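Local coordinates for protein K5 lyase (Enterobacteria phage k1-5, PDB 2X3H) that probably cleaves the K5 capsular polysaccharide, a heparosan-type glycosaminoglycan, by lyase chemistry, as a trimeric phage tail spike, at residues A[227-232]-A[252-257]; A[263-268]-A[281-286]. All coordinates share one frame; numbering follows the deposited sequence.

Interaction 1. Residues A[227-232]-A[252-257]; sequences LIDNVI and IVSNVI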
loop_
_atom_site.group_PDB
_atom_site.type_symbol
_atom_site.label_atom_id
_atom_site.label_comp_id
_atom_site.label_asym_id
_atom_site.label_seq_id
_atom_site.Cartn_x
_atom_site.Cartn_y
_atom_site.Cartn_z
ATOM N N LEU A 227 -4.515 -18.126 4.362
ATOM C CA LEU A 227 -4.028 -17.319 3.238
ATOM C C LEU A 227 -4.786 -17.694 1.977
ATOM O O LEU A 227 -4.908 -18.875 1.667
ATOM C CB LEU A 227 -2.524 -17.566 3.007
ATOM C CG LEU A 227 -1.562 -17.191 4.145
ATOM C CD1 LEU A 227 -0.188 -17.734 3.894
ATOM C CD2 LEU A 227 -1.501 -15.665 4.320
ATOM N N ILE A 228 -5.299 -16.701 1.260
ATOM C CA ILE A 228 -5.936 -16.920 -0.043
ATOM C C ILE A 228 -5.227 -15.988 -1.020
ATOM O O ILE A 228 -5.281 -14.773 -0.837
ATOM C CB ILE A 228 -7.434 -16.585 0.026
ATOM C CG1 ILE A 228 -8.115 -17.468 1.077
ATOM C CG2 ILE A 228 -8.109 -16.704 -1.361
ATOM C CD1 ILE A 228 -9.572 -17.088 1.331
ATOM N N ASP A 229 -4.551 -16.544 -2.034
ATOM C CA ASP A 229 -3.585 -15.770 -2.848
ATOM C C ASP A 229 -3.678 -16.206 -4.312
ATOM O O ASP A 229 -3.742 -17.401 -4.602
ATOM C CB ASP A 229 -2.151 -16.022 -2.306
ATOM C CG ASP A 229 -1.088 -15.092 -2.912
ATOM O OD1 ASP A 229 -1.411 -13.953 -3.326
ATOM O OD2 ASP A 229 0.101 -15.514 -2.960
ATOM N N ASN A 230 -3.703 -15.240 -5.230
ATOM C CA ASN A 230 -3.622 -15.553 -6.662
ATOM C C ASN A 230 -4.865 -16.304 -7.169
ATOM O O ASN A 230 -4.794 -17.496 -7.509
ATOM C CB ASN A 230 -2.326 -16.338 -6.977
ATOM C CG ASN A 230 -1.052 -15.477 -6.845
ATOM O OD1 ASN A 230 0.012 -15.965 -6.429
ATOM N ND2 ASN A 230 -1.157 -14.210 -7.208
ATOM N N VAL A 231 -5.992 -15.591 -7.228
ATOM C CA VAL A 231 -7.279 -16.141 -7.691
ATOM C C VAL A 231 -7.729 -15.393 -8.943
ATOM O O VAL A 231 -7.633 -14.165 -9.001
ATOM C CB VAL A 231 -8.362 -15.984 -6.604
ATOM C CG1 VAL A 231 -9.718 -16.484 -7.091
ATOM C CG2 VAL A 231 -7.936 -16.715 -5.337
ATOM N N ILE A 232 -8.206 -16.126 -9.945
ATOM C CA ILE A 232 -8.750 -15.512 -11.155
ATOM C C ILE A 232 -10.130 -16.097 -11.381
ATOM O O ILE A 232 -10.265 -17.290 -11.687
ATOM C CB ILE A 232 -7.868 -15.767 -12.405
ATOM C CG1 ILE A 232 -6.403 -15.381 -12.131
ATOM C CG2 ILE A 232 -8.442 -15.013 -13.598
ATOM C CD1 ILE A 232 -5.446 -15.620 -13.303
ATOM N N ILE A 252 -5.414 -13.410 5.315
ATOM C CA ILE A 252 -4.925 -12.506 4.278
ATOM C C ILE A 252 -5.484 -12.972 2.941
ATOM O O ILE A 252 -5.365 -14.143 2.608
ATOM C CB ILE A 252 -3.374 -12.506 4.185
ATOM C CG1 ILE A 252 -2.759 -12.094 5.532
ATOM C CG2 ILE A 252 -2.923 -11.548 3.073
ATOM C CD1 ILE A 252 -1.241 -12.039 5.528
ATOM N N VAL A 253 -6.117 -12.058 2.208
ATOM C CA VAL A 253 -6.605 -12.333 0.851
ATOM C C VAL A 253 -5.798 -11.415 -0.062
ATOM O O VAL A 253 -5.739 -10.211 0.181
ATOM C CB VAL A 253 -8.094 -11.973 0.710
ATOM C CG1 VAL A 253 -8.552 -12.152 -0.754
ATOM C CG2 VAL A 253 -8.953 -12.803 1.682
ATOM N N SER A 254 -5.152 -11.971 -1.085
ATOM C CA SER A 254 -4.198 -11.197 -1.878
ATOM C C SER A 254 -4.248 -11.591 -3.347
ATOM O O SER A 254 -4.477 -12.753 -3.672
ATOM C CB SER A 254 -2.777 -11.394 -1.349
ATOM O OG SER A 254 -1.883 -10.484 -1.981
ATOM N N ASN A 255 -4.066 -10.611 -4.228
ATOM C CA ASN A 255 -3.940 -10.874 -5.673
ATOM C C ASN A 255 -5.155 -11.589 -6.246
ATOM O O ASN A 255 -5.073 -12.729 -6.731
ATOM C CB ASN A 255 -2.673 -11.680 -5.968
ATOM C CG ASN A 255 -1.409 -10.848 -5.884
ATOM O OD1 ASN A 255 -1.451 -9.633 -5.689
ATOM N ND2 ASN A 255 -0.271 -11.508 -6.035
ATOM N N VAL A 256 -6.284 -10.905 -6.186
ATOM C CA VAL A 256 -7.541 -11.455 -6.678
ATOM C C VAL A 256 -7.979 -10.700 -7.924
ATOM O O VAL A 256 -8.105 -9.479 -7.891
ATOM C CB VAL A 256 -8.624 -11.339 -5.594
ATOM C CG1 VAL A 256 -9.964 -11.888 -6.090
ATOM C CG2 VAL A 256 -8.176 -12.105 -4.343
ATOM N N ILE A 257 -8.198 -11.433 -9.020
ATOM C CA ILE A 257 -8.764 -10.860 -10.242
ATOM C C ILE A 257 -10.179 -11.401 -10.416
ATOM O O ILE A 257 -10.381 -12.624 -10.440
ATOM C CB ILE A 257 -7.943 -11.253 -11.497
ATOM C CG1 ILE A 257 -6.489 -10.819 -11.351
ATOM C CG2 ILE A 257 -8.597 -10.702 -12.782
ATOM C CD1 ILE A 257 -5.609 -11.183 -12.554
#

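Interaction 2. Residues A[263-268]-A[281-286]; sequences HVTYNG and KGVMAN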
loop_
_atom_site.group_PDB
_atom_site.type_symbol
_atom_site.label_atom_id
_atom_site.label_comp_id
_atom_site.label_asym_id
_atom_site.label_seq_id
_atom_site.Cartn_x
_atom_site.Cartn_y
_atom_site.Cartn_z
ATOM N N HIS A 263 -19.600 -8.789 -7.612
ATOM C CA HIS A 263 -18.658 -8.193 -6.661
ATOM C C HIS A 263 -17.378 -9.020 -6.805
ATOM O O HIS A 263 -17.443 -10.193 -7.211
ATOM C CB HIS A 263 -19.152 -8.357 -5.216
ATOM C CG HIS A 263 -20.601 -8.011 -4.998
ATOM N ND1 HIS A 263 -21.078 -6.716 -5.007
ATOM C CD2 HIS A 263 -21.664 -8.797 -4.699
ATOM C CE1 HIS A 263 -22.372 -6.720 -4.744
ATOM N NE2 HIS A 263 -22.752 -7.972 -4.560
ATOM N N VAL A 264 -16.215 -8.430 -6.519
ATOM C CA VAL A 264 -14.978 -9.209 -6.593
ATOM C C VAL A 264 -14.598 -9.862 -5.262
ATOM O O VAL A 264 -14.463 -11.084 -5.203
ATOM C CB VAL A 264 -13.802 -8.425 -7.229
ATOM C CG1 VAL A 264 -12.552 -9.320 -7.313
ATOM C CG2 VAL A 264 -14.198 -7.985 -8.611
ATOM N N THR A 265 -14.429 -9.059 -4.206
ATOM C CA THR A 265 -14.331 -9.615 -2.849
ATOM C C THR A 265 -15.551 -9.195 -2.036
ATOM O O THR A 265 -16.093 -8.093 -2.217
ATOM C CB THR A 265 -13.028 -9.226 -2.127
ATOM O OG1 THR A 265 -13.032 -7.830 -1.825
ATOM C CG2 THR A 265 -11.813 -9.569 -2.978
ATOM N N TYR A 266 -15.991 -10.089 -1.151
ATOM C CA TYR A 266 -17.249 -9.908 -0.440
ATOM C C TYR A 266 -17.077 -10.381 0.999
ATOM O O TYR A 266 -16.630 -11.507 1.225
ATOM C CB TYR A 266 -18.343 -10.742 -1.140
ATOM C CG TYR A 266 -19.748 -10.414 -0.684
ATOM C CD1 TYR A 266 -20.290 -11.010 0.453
ATOM C CD2 TYR A 266 -20.528 -9.496 -1.382
ATOM C CE1 TYR A 266 -21.580 -10.707 0.883
ATOM C CE2 TYR A 266 -21.816 -9.189 -0.968
ATOM C CZ TYR A 266 -22.339 -9.795 0.168
ATOM O OH TYR A 266 -23.621 -9.481 0.584
ATOM N N ASN A 267 -17.401 -9.519 1.966
ATOM C CA ASN A 267 -17.429 -9.930 3.369
ATOM C C ASN A 267 -18.874 -10.033 3.827
ATOM O O ASN A 267 -19.578 -9.024 3.889
ATOM C CB ASN A 267 -16.700 -8.908 4.244
ATOM C CG ASN A 267 -15.208 -8.967 4.069
ATOM O OD1 ASN A 267 -14.676 -9.949 3.557
ATOM N ND2 ASN A 267 -14.511 -7.907 4.488
ATOM N N GLY A 268 -19.328 -11.244 4.119
ATOM C CA GLY A 268 -20.733 -11.434 4.480
ATOM C C GLY A 268 -20.919 -12.191 5.781
ATOM O O GLY A 268 -19.975 -12.724 6.342
ATOM N N LYS A 281 -5.711 -7.425 0.046
ATOM C CA LYS A 281 -4.754 -6.560 -0.654
ATOM C C LYS A 281 -4.491 -6.972 -2.107
ATOM O O LYS A 281 -4.166 -8.126 -2.404
ATOM C CB LYS A 281 -3.447 -6.475 0.134
ATOM C CG LYS A 281 -2.789 -7.814 0.374
ATOM C CD LYS A 281 -1.416 -7.686 1.043
ATOM C CE LYS A 281 -0.391 -8.569 0.333
ATOM N NZ LYS A 281 0.997 -8.458 0.916
ATOM N N GLY A 282 -4.594 -6.004 -3.009
ATOM C CA GLY A 282 -4.389 -6.287 -4.425
ATOM C C GLY A 282 -5.625 -6.910 -5.056
ATOM O O GLY A 282 -5.651 -8.106 -5.334
ATOM N N VAL A 283 -6.653 -6.094 -5.269
ATOM C CA VAL A 283 -7.887 -6.543 -5.895
ATOM C C VAL A 283 -8.002 -5.904 -7.275
ATOM O O VAL A 283 -7.936 -4.681 -7.402
ATOM C CB VAL A 283 -9.118 -6.162 -5.035
ATOM C CG1 VAL A 283 -10.427 -6.576 -5.733
ATOM C CG2 VAL A 283 -8.994 -6.773 -3.612
ATOM N N MET A 284 -8.134 -6.736 -8.305
ATOM C CA MET A 284 -8.324 -6.266 -9.674
ATOM C C MET A 284 -9.756 -6.575 -10.079
ATOM O O MET A 284 -10.118 -7.747 -10.246
ATOM C CB MET A 284 -7.359 -6.993 -10.621
ATOM C CG MET A 284 -7.684 -6.789 -12.091
ATOM S SD MET A 284 -7.569 -5.054 -12.581
ATOM C CE MET A 284 -5.830 -4.755 -12.272
ATOM N N ALA A 285 -10.559 -5.525 -10.228
ATOM C CA ALA A 285 -11.966 -5.650 -10.575
ATOM C C ALA A 285 -12.164 -5.226 -12.019
ATOM O O ALA A 285 -12.313 -4.041 -12.323
ATOM C CB ALA A 285 -12.829 -4.810 -9.627
ATOM N N ASN A 286 -12.120 -6.213 -12.908
ATOM C CA ASN A 286 -12.324 -5.998 -14.322
ATOM C C ASN A 286 -13.825 -5.996 -14.576
ATOM O O ASN A 286 -14.439 -7.052 -14.750
ATOM C CB ASN A 286 -11.605 -7.111 -15.099
ATOM C CG ASN A 286 -11.928 -7.112 -16.587
ATOM O OD1 ASN A 286 -12.657 -6.248 -17.080
ATOM N ND2 ASN A 286 -11.386 -8.101 -17.310
#

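Interaction 1. Residues A[227-232]-A[252-257]
Leu227 and Ile252 occupy the same place on successive coils of a parallel beta-helix, and their strands run in parallel register from here to Ile232 and Ile257, the strand axes 4.7 Å apart at their closest. The tight part is the backbone ladder. Ser254 N reaches Ile228 O at 2.8 Å, and Ile257 N meets Val231 O at 2.8 Å in an almost straight bond. At the start of the strands, Leu227 CD2 lies 3.7 Å from Ile252 CB, the two side chains pointing the same way. Other aliphatic pairs are looser on both faces: Ile228 CD1 to Val253 CG2 and Ile232 CG1 to Ile257 CD1 are each 4.3 Å. Neither face is a solvent side: the one bearing Ile228 and Val253 looks into the coil, onto Val242, and the one bearing Leu227 and Ile257 packs on neighbouring subunits of the trimer. At Asn230 and Asn255 the backbone takes positive phi (67° and 58°), which interrupts the alternation of side chains. Consecutive amides then bond to consecutive carbonyls, Asn230 N to Ser254 O and Val231 N to Asn255 O. The two asparagines lie side by side, and Asn255 ND2 goes on to Ser254 OG of the second subunit.

Interaction 2. Residues A[263-268]-A[281-286]
Val264 and Val283 meet with no ring between them; among flat groups, the peptide carbonyl of Met284 borders the contact, its O 4.1 Å from Val264 CG1. The aromatic side chains of 263-268 turn elsewhere: Tyr266 forms an edge-to-face pair with Phe239, and His263 packs on Gln238, Ala291 and Val294. What crosses to 281-286 is aliphatic. Val264 points toward the strand and divides its two methyls between alternate residues. With CG1 set opposite the backbone N (chi1 -178°), that branch slides past Val283 and approaches its CG1 to 3.8 Å, while CG2 settles on Ala285 CB at 3.6 Å. Val283 is forked in the same manner: its second methyl, CG2, meets Thr265 CG2 tip to tip at 4.0 Å. Thr265 presents this methyl because its hydroxyl is tucked between the backbone N and the carbonyl carbon (chi1 69°). The chain turns a corner at Val264 and Thr265, and the backbone there is held by hydrogen bonds to neighbouring coils, Val264 to Ala241, Val242 and Ala292, Thr265 to Ala292 and Val294. Val256 and Val293 add further apolar cover, the first on Val264, the second on Thr265 and Val283. Met284, whose side chain leaves its backbone away from 263-268, packs on Asn277 of the second subunit. Small aliphatic side chains meeting in the interior, from a corner of one coil to a strand of the next, are typical of the hydrophobic core of a parallel beta-helix.

From the N terminus, strand 227-232 leads through strand 242-245, on another side of the coil, and returns at 252-257, where interaction 1 closes one circuit. The chain then passes the corner in 263-268 and comes back at 281-286, the next rung of the same stack, where interaction 2 closes a shorter loop of 12 residues. The two contacts follow in series, neither nested nor crossed. Interaction 1 joins rungs along the helix axis, whereas interaction 2 spans the interior between two sides. They meet at 252-257: Val253 O and Val256 O probably accept hydrogen bonds from Lys281 N and Met284 N, and Val256 packs on Val264. Both also reach the second subunit, so the stack of coils is tied into the trimer.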